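Long-range contact in putative serine protease (Human astrovirus 1, PDB 2W5E), which is a chymotrypsin-like serine protease domain that cleaves the viral polyprotein into its functional products: residues T93-V103 with T122-D133. Residues are numbered along the deposited sequence; the frame is centred on the assembly and turned at random.
Sequences TVMAYVNEDLV and TQDGMSGAPVCD
Val98 holds CG1 anti to its own backbone N (chi1 179°), which sets CG1 against CB of Asp124 at 3.6 Å and leaves CG2 facing Thr122 CG2, methyl to methyl. In Met126, CG, anti to the carbonyl carbon, lies 3.9 Å from Ala96 CB, and the extended chain beyond it carries CE toward Val103 CG1. Ala129 adds its methyl to the same apolar patch, 3.6 Å from CB of Ala96. Further along, strands 93-98 and 130-132 pair antiparallel and close the C-terminal beta-barrel of this trypsin-like domain. Thr93 and Cys132 form a hydrogen-bonded pair: Cys132 N reaches Thr93 O at 2.8 Å, and Thr93 N returns a bond of 2.9 Å to Cys132 O. Next to them Val94 and Val131 stand side by side on one face of the sheet, with Tyr118 against both. Beyond this the pairing fades. Met95 N makes only a weak bond to Pro130 O, and Pro130, lacking an N-H, puts CD 3.2 Å from Met95 O, a buried carbonyl with no partner in the model. The Met95 chain bends at its end to bring CE to Pro130 CG, the side chains crossing at roughly a right angle. Past the Thr93-Cys132 pair, a water links Thr93 OG1 to Asp133 O, and the same hydroxyl also bonds His5 of the N-terminal histidine tag. Met126 and Ala129, both packed on Ala96, end a type II turn closed by Ala129 N to Met126 O; it carries the catalytic Ser127, whose bond from CA to CB points away from 93-103 and whose OG bonds His37 of the charge relay. The chemistry is divided: hydrogen bonds fix the strand after the nucleophile, while the chain leading up to it rests on strand 93-98 mainly through methyl and methylene contacts.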
ATOM      1  N   THR A  93      15.807  -5.732 -15.902  1.00 24.02           N
ATOM      2  CA  THR A  93      14.448  -5.996 -16.362  1.00 23.49           C
ATOM      3  C   THR A  93      14.175  -4.955 -17.456  1.00 23.54           C
ATOM      4  O   THR A  93      14.364  -3.757 -17.238  1.00 23.55           O
ATOM      5  CB  THR A  93      13.401  -5.832 -15.221  1.00 23.36           C
ATOM      6  OG1 THR A  93      13.715  -6.713 -14.131  1.00 23.02           O
ATOM      7  CG2 THR A  93      11.984  -6.148 -15.720  1.00 22.92           C
ATOM      8  N   VAL A  94      13.772  -5.416 -18.635  1.00 23.87           N
ATOM      9  CA  VAL A  94      13.417  -4.507 -19.732  1.00 24.19           C
ATOM     10  C   VAL A  94      11.910  -4.568 -19.976  1.00 24.27           C
ATOM     11  O   VAL A  94      11.355  -5.652 -20.145  1.00 23.86           O
ATOM     12  CB  VAL A  94      14.191  -4.835 -21.044  1.00 24.45           C
ATOM     13  CG1 VAL A  94      13.988  -3.728 -22.087  1.00 24.28           C
ATOM     14  CG2 VAL A  94      15.670  -5.029 -20.769  1.00 24.76           C
ATOM     15  N   MET A  95      11.258  -3.401 -19.979  1.00 24.64           N
ATOM     16  CA  MET A  95       9.808  -3.301 -20.196  1.00 25.22           C
ATOM     17  C   MET A  95       9.539  -2.435 -21.412  1.00 24.83           C
ATOM     18  O   MET A  95      10.003  -1.295 -21.470  1.00 24.67           O
ATOM     19  CB  MET A  95       9.103  -2.626 -19.018  1.00 25.14           C
ATOM     20  CG  MET A  95       9.372  -3.166 -17.632  1.00 26.78           C
ATOM     21  SD  MET A  95       8.315  -2.278 -16.463  1.00 26.50           S
ATOM     22  CE  MET A  95       9.026  -0.637 -16.445  1.00 26.24           C
ATOM     23  N   ALA A  96       8.773  -2.963 -22.361  1.00 25.00           N
ATOM     24  CA  ALA A  96       8.508  -2.273 -23.620  1.00 25.30           C
ATOM     25  C   ALA A  96       7.100  -2.535 -24.132  1.00 25.63           C
ATOM     26  O   ALA A  96       6.490  -3.563 -23.814  1.00 25.43           O
ATOM     27  CB  ALA A  96       9.530  -2.698 -24.672  1.00 25.41           C
ATOM     28  N   TYR A  97       6.582  -1.590 -24.915  1.00 25.94           N
ATOM     29  CA  TYR A  97       5.403  -1.842 -25.728  1.00 26.54           C
ATOM     30  C   TYR A  97       5.860  -2.248 -27.122  1.00 26.77           C
ATOM     31  O   TYR A  97       6.542  -1.494 -27.809  1.00 26.50           O
ATOM     32  CB  TYR A  97       4.472  -0.627 -25.789  1.00 26.92           C
ATOM     33  CG  TYR A  97       3.477  -0.560 -24.653  1.00 27.37           C
ATOM     34  CD1 TYR A  97       2.434  -1.477 -24.557  1.00 27.89           C
ATOM     35  CD2 TYR A  97       3.580   0.425 -23.675  1.00 27.07           C
ATOM     36  CE1 TYR A  97       1.520  -1.421 -23.515  1.00 28.42           C
ATOM     37  CE2 TYR A  97       2.668   0.496 -22.628  1.00 28.31           C
ATOM     38  CZ  TYR A  97       1.647  -0.431 -22.551  1.00 27.95           C
ATOM     39  OH  TYR A  97       0.741  -0.353 -21.521  1.00 28.98           O
ATOM     40  N   VAL A  98       5.506  -3.467 -27.507  1.00 27.37           N
ATOM     41  CA  VAL A  98       5.872  -4.009 -28.804  1.00 28.08           C
ATOM     42  C   VAL A  98       4.571  -4.217 -29.553  1.00 28.11           C
ATOM     43  O   VAL A  98       3.785  -5.093 -29.202  1.00 27.68           O
ATOM     44  CB  VAL A  98       6.651  -5.336 -28.669  1.00 28.21           C
ATOM     45  CG1 VAL A  98       6.991  -5.903 -30.041  1.00 28.66           C
ATOM     46  CG2 VAL A  98       7.922  -5.138 -27.839  1.00 28.69           C
ATOM     47  N   ASN A  99       4.344  -3.389 -30.572  1.00 28.66           N
ATOM     48  CA  ASN A  99       3.044  -3.307 -31.227  1.00 29.24           C
ATOM     49  C   ASN A  99       1.957  -3.049 -30.173  1.00 29.17           C
ATOM     50  O   ASN A  99       2.088  -2.106 -29.399  1.00 29.15           O
ATOM     51  CB  ASN A  99       2.795  -4.546 -32.101  1.00 29.82           C
ATOM     52  CG  ASN A  99       3.808  -4.665 -33.242  1.00 31.38           C
ATOM     53  OD1 ASN A  99       4.208  -3.660 -33.834  1.00 32.42           O
ATOM     54  ND2 ASN A  99       4.233  -5.891 -33.541  1.00 33.00           N
ATOM     55  N   GLU A 100       0.918  -3.871 -30.098  1.00 29.02           N
ATOM     56  CA  GLU A 100      -0.132  -3.614 -29.101  1.00 29.39           C
ATOM     57  C   GLU A 100       0.139  -4.199 -27.704  1.00 28.53           C
ATOM     58  O   GLU A 100      -0.645  -3.975 -26.779  1.00 28.03           O
ATOM     59  CB  GLU A 100      -1.518  -4.046 -29.602  1.00 30.07           C
ATOM     60  CG  GLU A 100      -1.536  -5.149 -30.625  1.00 33.14           C
ATOM     61  CD  GLU A 100      -1.408  -4.640 -32.060  1.00 36.06           C
ATOM     62  OE1 GLU A 100      -0.312  -4.775 -32.637  1.00 37.32           O
ATOM     63  OE2 GLU A 100      -2.398  -4.109 -32.613  1.00 39.61           O
ATOM     64  N   ASP A 101       1.251  -4.915 -27.556  1.00 27.56           N
ATOM     65  CA  ASP A 101       1.485  -5.742 -26.367  1.00 27.18           C
ATOM     66  C   ASP A 101       2.582  -5.228 -25.450  1.00 25.99           C
ATOM     67  O   ASP A 101       3.609  -4.725 -25.907  1.00 25.17           O
ATOM     68  CB  ASP A 101       1.848  -7.173 -26.778  1.00 27.57           C
ATOM     69  CG  ASP A 101       0.789  -7.820 -27.641  1.00 28.93           C
ATOM     70  OD1 ASP A 101      -0.400  -7.762 -27.279  1.00 30.15           O
ATOM     71  OD2 ASP A 101       1.154  -8.398 -28.686  1.00 31.53           O
ATOM     72  N   LEU A 102       2.357  -5.384 -24.149  1.00 25.13           N
ATOM     73  CA  LEU A 102       3.433  -5.271 -23.177  1.00 24.50           C
ATOM     74  C   LEU A 102       4.352  -6.492 -23.310  1.00 23.88           C
ATOM     75  O   LEU A 102       3.873  -7.613 -23.414  1.00 23.21           O
ATOM     76  CB  LEU A 102       2.863  -5.206 -21.753  1.00 24.64           C
ATOM     77  CG  LEU A 102       3.895  -5.288 -20.622  1.00 24.89           C
ATOM     78  CD1 LEU A 102       4.699  -4.002 -20.551  1.00 24.07           C
ATOM     79  CD2 LEU A 102       3.229  -5.600 -19.277  1.00 24.41           C
ATOM     80  N   VAL A 103       5.663  -6.257 -23.320  1.00 23.81           N
ATOM     81  CA  VAL A 103       6.656  -7.336 -23.209  1.00 24.29           C
ATOM     82  C   VAL A 103       7.675  -6.978 -22.126  1.00 24.39           C
ATOM     83  O   VAL A 103       8.377  -5.967 -22.232  1.00 24.32           O
ATOM     84  CB  VAL A 103       7.405  -7.621 -24.542  1.00 24.37           C
ATOM     85  CG1 VAL A 103       8.366  -8.819 -24.378  1.00 24.79           C
ATOM     86  CG2 VAL A 103       6.422  -7.887 -25.670  1.00 24.23           C
ATOM     87  N   THR A 122      12.425 -10.045 -28.233  1.00 40.29           N
ATOM     88  CA  THR A 122      11.969  -9.763 -29.594  1.00 41.34           C
ATOM     89  C   THR A 122      12.994  -8.959 -30.387  1.00 41.89           C
ATOM     90  O   THR A 122      13.799  -8.217 -29.817  1.00 41.94           O
ATOM     91  CB  THR A 122      10.575  -9.068 -29.628  1.00 41.41           C
ATOM     92  OG1 THR A 122      10.101  -9.018 -30.980  1.00 42.48           O
ATOM     93  CG2 THR A 122      10.637  -7.656 -29.073  1.00 41.03           C
ATOM     94  N   GLN A 123      12.972  -9.133 -31.705  1.00 42.74           N
ATOM     95  CA  GLN A 123      13.786  -8.321 -32.600  1.00 43.69           C
ATOM     96  C   GLN A 123      13.018  -7.047 -32.944  1.00 43.93           C
ATOM     97  O   GLN A 123      13.599  -6.075 -33.428  1.00 44.45           O
ATOM     98  CB  GLN A 123      14.144  -9.095 -33.873  1.00 43.65           C
ATOM     99  CG  GLN A 123      14.981 -10.352 -33.643  1.00 44.15           C
ATOM    100  CD  GLN A 123      15.467 -10.995 -34.941  1.00 44.63           C
ATOM    101  OE1 GLN A 123      15.488 -10.363 -36.003  1.00 46.29           O
ATOM    102  NE2 GLN A 123      15.866 -12.259 -34.854  1.00 45.63           N
ATOM    103  N   ASP A 124      11.714  -7.065 -32.660  1.00 44.21           N
ATOM    104  CA  ASP A 124      10.795  -5.955 -32.949  1.00 44.24           C
ATOM    105  C   ASP A 124      11.112  -4.650 -32.209  1.00 43.33           C
ATOM    106  O   ASP A 124      12.078  -4.565 -31.451  1.00 43.89           O
ATOM    107  CB  ASP A 124       9.351  -6.375 -32.652  1.00 44.68           C
ATOM    108  CG  ASP A 124       8.833  -7.431 -33.613  1.00 46.52           C
ATOM    109  OD1 ASP A 124       8.854  -7.183 -34.841  1.00 48.89           O
ATOM    110  OD2 ASP A 124       8.385  -8.501 -33.137  1.00 48.29           O
ATOM    111  N   GLY A 125      10.269  -3.644 -32.438  1.00 42.30           N
ATOM    112  CA  GLY A 125      10.469  -2.295 -31.923  1.00 40.44           C
ATOM    113  C   GLY A 125      10.390  -2.126 -30.415  1.00 39.23           C
ATOM    114  O   GLY A 125       9.301  -2.078 -29.836  1.00 38.98           O
ATOM    115  N   MET A 126      11.558  -2.012 -29.790  1.00 37.82           N
ATOM    116  CA  MET A 126      11.654  -1.736 -28.358  1.00 36.53           C
ATOM    117  C   MET A 126      12.232  -0.353 -28.062  1.00 34.80           C
ATOM    118  O   MET A 126      12.503  -0.036 -26.901  1.00 34.12           O
ATOM    119  CB  MET A 126      12.505  -2.801 -27.672  1.00 36.64           C
ATOM    120  CG  MET A 126      11.832  -4.140 -27.520  1.00 36.94           C
ATOM    121  SD  MET A 126      12.967  -5.330 -26.791  1.00 38.29           S
ATOM    122  CE  MET A 126      11.780  -6.472 -26.093  1.00 38.69           C
ATOM    123  N   SER A 127      12.422   0.463 -29.102  1.00 33.00           N
ATOM    124  CA  SER A 127      13.048   1.782 -28.951  1.00 31.58           C
ATOM    125  C   SER A 127      12.374   2.612 -27.859  1.00 30.19           C
ATOM    126  O   SER A 127      11.146   2.718 -27.823  1.00 29.50           O
ATOM    127  CB  SER A 127      13.030   2.557 -30.273  1.00 32.11           C
ATOM    128  OG  SER A 127      13.675   1.837 -31.317  1.00 32.40           O
ATOM    129  N   GLY A 128      13.191   3.183 -26.973  1.00 28.84           N
ATOM    130  CA  GLY A 128      12.712   4.030 -25.880  1.00 27.51           C
ATOM    131  C   GLY A 128      12.456   3.305 -24.563  1.00 26.62           C
ATOM    132  O   GLY A 128      12.351   3.942 -23.515  1.00 26.26           O
ATOM    133  N   ALA A 129      12.366   1.977 -24.616  1.00 25.64           N
ATOM    134  CA  ALA A 129      12.061   1.153 -23.437  1.00 24.85           C
ATOM    135  C   ALA A 129      13.035   1.384 -22.278  1.00 24.25           C
ATOM    136  O   ALA A 129      14.250   1.424 -22.482  1.00 23.74           O
ATOM    137  CB  ALA A 129      12.048  -0.310 -23.808  1.00 24.83           C
ATOM    138  N   PRO A 130      12.500   1.531 -21.052  1.00 23.92           N
ATOM    139  CA  PRO A 130      13.378   1.645 -19.897  1.00 23.60           C
ATOM    140  C   PRO A 130      14.070   0.308 -19.616  1.00 23.50           C
ATOM    141  O   PRO A 130      13.435  -0.752 -19.673  1.00 23.20           O
ATOM    142  CB  PRO A 130      12.418   2.014 -18.758  1.00 23.64           C
ATOM    143  CG  PRO A 130      11.106   1.431 -19.175  1.00 23.74           C
ATOM    144  CD  PRO A 130      11.074   1.573 -20.672  1.00 23.97           C
ATOM    145  N   VAL A 131      15.366   0.370 -19.349  1.00 23.56           N
ATOM    146  CA  VAL A 131      16.119  -0.793 -18.898  1.00 23.79           C
ATOM    147  C   VAL A 131      16.379  -0.583 -17.412  1.00 23.77           C
ATOM    148  O   VAL A 131      17.108   0.327 -17.039  1.00 23.86           O
ATOM    149  CB  VAL A 131      17.442  -0.970 -19.685  1.00 23.77           C
ATOM    150  CG1 VAL A 131      18.157  -2.247 -19.254  1.00 23.63           C
ATOM    151  CG2 VAL A 131      17.164  -1.014 -21.194  1.00 23.78           C
ATOM    152  N   CYS A 132      15.762  -1.417 -16.578  1.00 24.15           N
ATOM    153  CA  CYS A 132      15.798  -1.247 -15.116  1.00 24.62           C
ATOM    154  C   CYS A 132      16.723  -2.245 -14.420  1.00 24.58           C
ATOM    155  O   CYS A 132      17.049  -3.275 -14.985  1.00 23.55           O
ATOM    156  CB  CYS A 132      14.384  -1.389 -14.540  1.00 24.67           C
ATOM    157  SG  CYS A 132      13.210  -0.156 -15.152  1.00 26.50           S
ATOM    158  N   ASP A 133      17.144  -1.928 -13.192  1.00 25.13           N
ATOM    159  CA  ASP A 133      17.867  -2.894 -12.356  1.00 25.77           C
ATOM    160  C   ASP A 133      16.897  -3.901 -11.724  1.00 25.90           C
ATOM    161  O   ASP A 133      15.699  -3.875 -12.009  1.00 25.34           O
ATOM    162  CB  ASP A 133      18.758  -2.194 -11.301  1.00 25.93           C
ATOM    163  CG  ASP A 133      17.965  -1.410 -10.247  1.00 26.07           C
ATOM    164  OD1 ASP A 133      16.747  -1.626 -10.066  1.00 26.15           O
ATOM    165  OD2 ASP A 133      18.585  -0.560  -9.579  1.00 27.74           O
TER
HETATM  166  O   HOH W   1      13.054  -4.958 -11.951  1.00 24.98           O